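Local coordinates for peptide ABC transporter, peptide-binding protein (Thermus thermophilus, PDB 2D5W), which binds an oligopeptide and probably serves as the solute-binding component of a peptide ABC transporter, at residues G21-V26 against V104-E109. Numbering follows the deposited sequence.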
loop_
_atom_site.group_PDB
_atom_site.type_symbol
_atom_site.label_atom_id
_atom_site.label_comp_id
_atom_site.label_asym_id
_atom_site.label_seq_id
_atom_site.Cartn_x
_atom_site.Cartn_y
_atom_site.Cartn_z
ATOM N N GLY A 21 5.840 -14.678 5.608
ATOM C CA GLY A 21 6.593 -14.467 6.835
ATOM C C GLY A 21 6.888 -13.028 7.215
ATOM O O GLY A 21 7.186 -12.740 8.375
ATOM N N ASP A 22 6.809 -12.129 6.240
ATOM C CA ASP A 22 7.071 -10.697 6.441
ATOM C C ASP A 22 5.763 -10.074 6.935
ATOM O O ASP A 22 5.233 -9.138 6.329
ATOM C CB ASP A 22 7.504 -10.109 5.088
ATOM C CG ASP A 22 7.824 -8.628 5.142
ATOM O OD1 ASP A 22 8.424 -8.161 6.131
ATOM O OD2 ASP A 22 7.494 -7.934 4.157
ATOM N N PHE A 23 5.266 -10.579 8.063
ATOM C CA PHE A 23 3.975 -10.148 8.582
ATOM C C PHE A 23 3.811 -8.719 9.073
ATOM O O PHE A 23 2.683 -8.267 9.266
ATOM C CB PHE A 23 3.445 -11.170 9.614
ATOM C CG PHE A 23 4.212 -11.224 10.907
ATOM C CD1 PHE A 23 3.972 -10.293 11.912
ATOM C CD2 PHE A 23 5.120 -12.250 11.149
ATOM C CE1 PHE A 23 4.622 -10.384 13.142
ATOM C CE2 PHE A 23 5.775 -12.348 12.378
ATOM C CZ PHE A 23 5.522 -11.414 13.375
ATOM N N LEU A 24 4.913 -8.000 9.267
ATOM C CA LEU A 24 4.819 -6.596 9.656
ATOM C C LEU A 24 5.051 -5.746 8.403
ATOM O O LEU A 24 5.033 -4.518 8.457
ATOM C CB LEU A 24 5.843 -6.244 10.737
ATOM C CG LEU A 24 5.577 -6.855 12.119
ATOM C CD1 LEU A 24 6.647 -6.385 13.093
ATOM C CD2 LEU A 24 4.190 -6.462 12.617
ATOM N N ARG A 25 5.269 -6.417 7.273
ATOM C CA ARG A 25 5.465 -5.761 5.981
ATOM C C ARG A 25 6.646 -4.803 5.950
ATOM O O ARG A 25 6.625 -3.803 5.223
ATOM C CB ARG A 25 4.181 -5.023 5.584
ATOM C CG ARG A 25 2.960 -5.934 5.587
ATOM C CD ARG A 25 1.663 -5.175 5.369
ATOM N NE ARG A 25 0.519 -6.083 5.360
ATOM C CZ ARG A 25 -0.744 -5.700 5.197
ATOM N NH1 ARG A 25 -1.037 -4.417 5.030
ATOM N NH2 ARG A 25 -1.716 -6.603 5.196
ATOM N N VAL A 26 7.690 -5.123 6.710
ATOM C CA VAL A 26 8.861 -4.260 6.761
ATOM C C VAL A 26 9.790 -4.437 5.563
ATOM O O VAL A 26 10.510 -3.507 5.204
ATOM C CB VAL A 26 9.663 -4.462 8.069
ATOM C CG1 VAL A 26 8.741 -4.289 9.270
ATOM C CG2 VAL A 26 10.319 -5.829 8.084
ATOM N N VAL A 104 -1.328 -13.877 19.095
ATOM C CA VAL A 104 -1.531 -12.437 19.211
ATOM C C VAL A 104 -0.385 -11.831 20.029
ATOM O O VAL A 104 0.197 -10.813 19.651
ATOM C CB VAL A 104 -2.880 -12.112 19.903
ATOM C CG1 VAL A 104 -3.022 -10.606 20.090
ATOM C CG2 VAL A 104 -4.036 -12.651 19.073
ATOM N N ALA A 105 -0.060 -12.457 21.157
ATOM C CA ALA A 105 1.023 -11.964 21.999
ATOM C C ALA A 105 2.330 -11.944 21.212
ATOM O O ALA A 105 3.128 -11.017 21.337
ATOM C CB ALA A 105 1.167 -12.844 23.234
ATOM N N PHE A 106 2.542 -12.977 20.405
ATOM C CA PHE A 106 3.745 -13.087 19.592
ATOM C C PHE A 106 3.830 -11.926 18.599
ATOM O O PHE A 106 4.865 -11.270 18.489
ATOM C CB PHE A 106 3.744 -14.432 18.860
ATOM C CG PHE A 106 4.834 -14.568 17.846
ATOM C CD1 PHE A 106 6.171 -14.468 18.219
ATOM C CD2 PHE A 106 4.524 -14.779 16.508
ATOM C CE1 PHE A 106 7.184 -14.573 17.269
ATOM C CE2 PHE A 106 5.531 -14.884 15.551
ATOM C CZ PHE A 106 6.861 -14.780 15.934
ATOM N N TYR A 107 2.735 -11.673 17.889
ATOM C CA TYR A 107 2.672 -10.576 16.926
ATOM C C TYR A 107 3.078 -9.261 17.604
ATOM O O TYR A 107 3.891 -8.496 17.075
ATOM C CB TYR A 107 1.243 -10.467 16.385
ATOM C CG TYR A 107 0.995 -9.320 15.429
ATOM C CD1 TYR A 107 1.195 -9.470 14.058
ATOM C CD2 TYR A 107 0.543 -8.087 15.899
ATOM C CE1 TYR A 107 0.946 -8.419 13.179
ATOM C CE2 TYR A 107 0.294 -7.030 15.028
ATOM C CZ TYR A 107 0.496 -7.204 13.672
ATOM O OH TYR A 107 0.242 -6.164 12.808
ATOM N N PHE A 108 2.509 -8.997 18.778
ATOM C CA PHE A 108 2.826 -7.773 19.498
ATOM C C PHE A 108 4.269 -7.685 19.974
ATOM O O PHE A 108 4.867 -6.609 19.945
ATOM C CB PHE A 108 1.864 -7.573 20.675
ATOM C CG PHE A 108 0.632 -6.801 20.311
ATOM C CD1 PHE A 108 -0.435 -7.424 19.673
ATOM C CD2 PHE A 108 0.569 -5.429 20.542
ATOM C CE1 PHE A 108 -1.549 -6.693 19.264
ATOM C CE2 PHE A 108 -0.539 -4.689 20.137
ATOM C CZ PHE A 108 -1.598 -5.320 19.497
ATOM N N GLU A 109 4.840 -8.805 20.400
ATOM C CA GLU A 109 6.219 -8.785 20.863
ATOM C C GLU A 109 7.168 -8.392 19.730
ATOM O O GLU A 109 8.104 -7.617 19.930
ATOM C CB GLU A 109 6.604 -10.151 21.422
ATOM C CG GLU A 109 7.968 -10.184 22.078
ATOM C CD GLU A 109 8.213 -11.480 22.817
ATOM O OE1 GLU A 109 7.593 -11.686 23.883
ATOM O OE2 GLU A 109 9.014 -12.296 22.327
HETATM O O HOH W 1 0.961 -6.385 10.229
#
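The ring of F23 forms an aromatic cluster with F106 and Y107 of helix 101-112. On one side, CD1 of F23 lies 3.6 Å from CD1 of Y107, the two side chains running alongside one another with reversed sense and ring planes 33° apart. F106 meets the other side more steeply, its plane turned 54° from that of F23 and its CE2 4.1 Å from CE2 of F23. Phenylalanine suits both places: flat, apolar, with no polar atom to satisfy. With CG anti to the backbone N (chi1 177°), the Y107 ring extends toward the loop. The loop makes a type I beta turn from D22 to R25, whose central residue F23 points at the helix, while L24 brings only its branched end, CD2 lying 3.8 Å from CE1 of Y107. The contact fastens this loop, which links strand 7-12 to helix 31-40, to helix 101-112, while M162 of helix 159-173 packs on F23 and F106. Without the F23 ring, as with an alanine here, a gap would probably open between F106 and Y107. Tyrosine adds a polar end: the OH of Y107 is hydrogen-bonded to a water 2.7 Å away in its ring plane, and that water donates to O of F23.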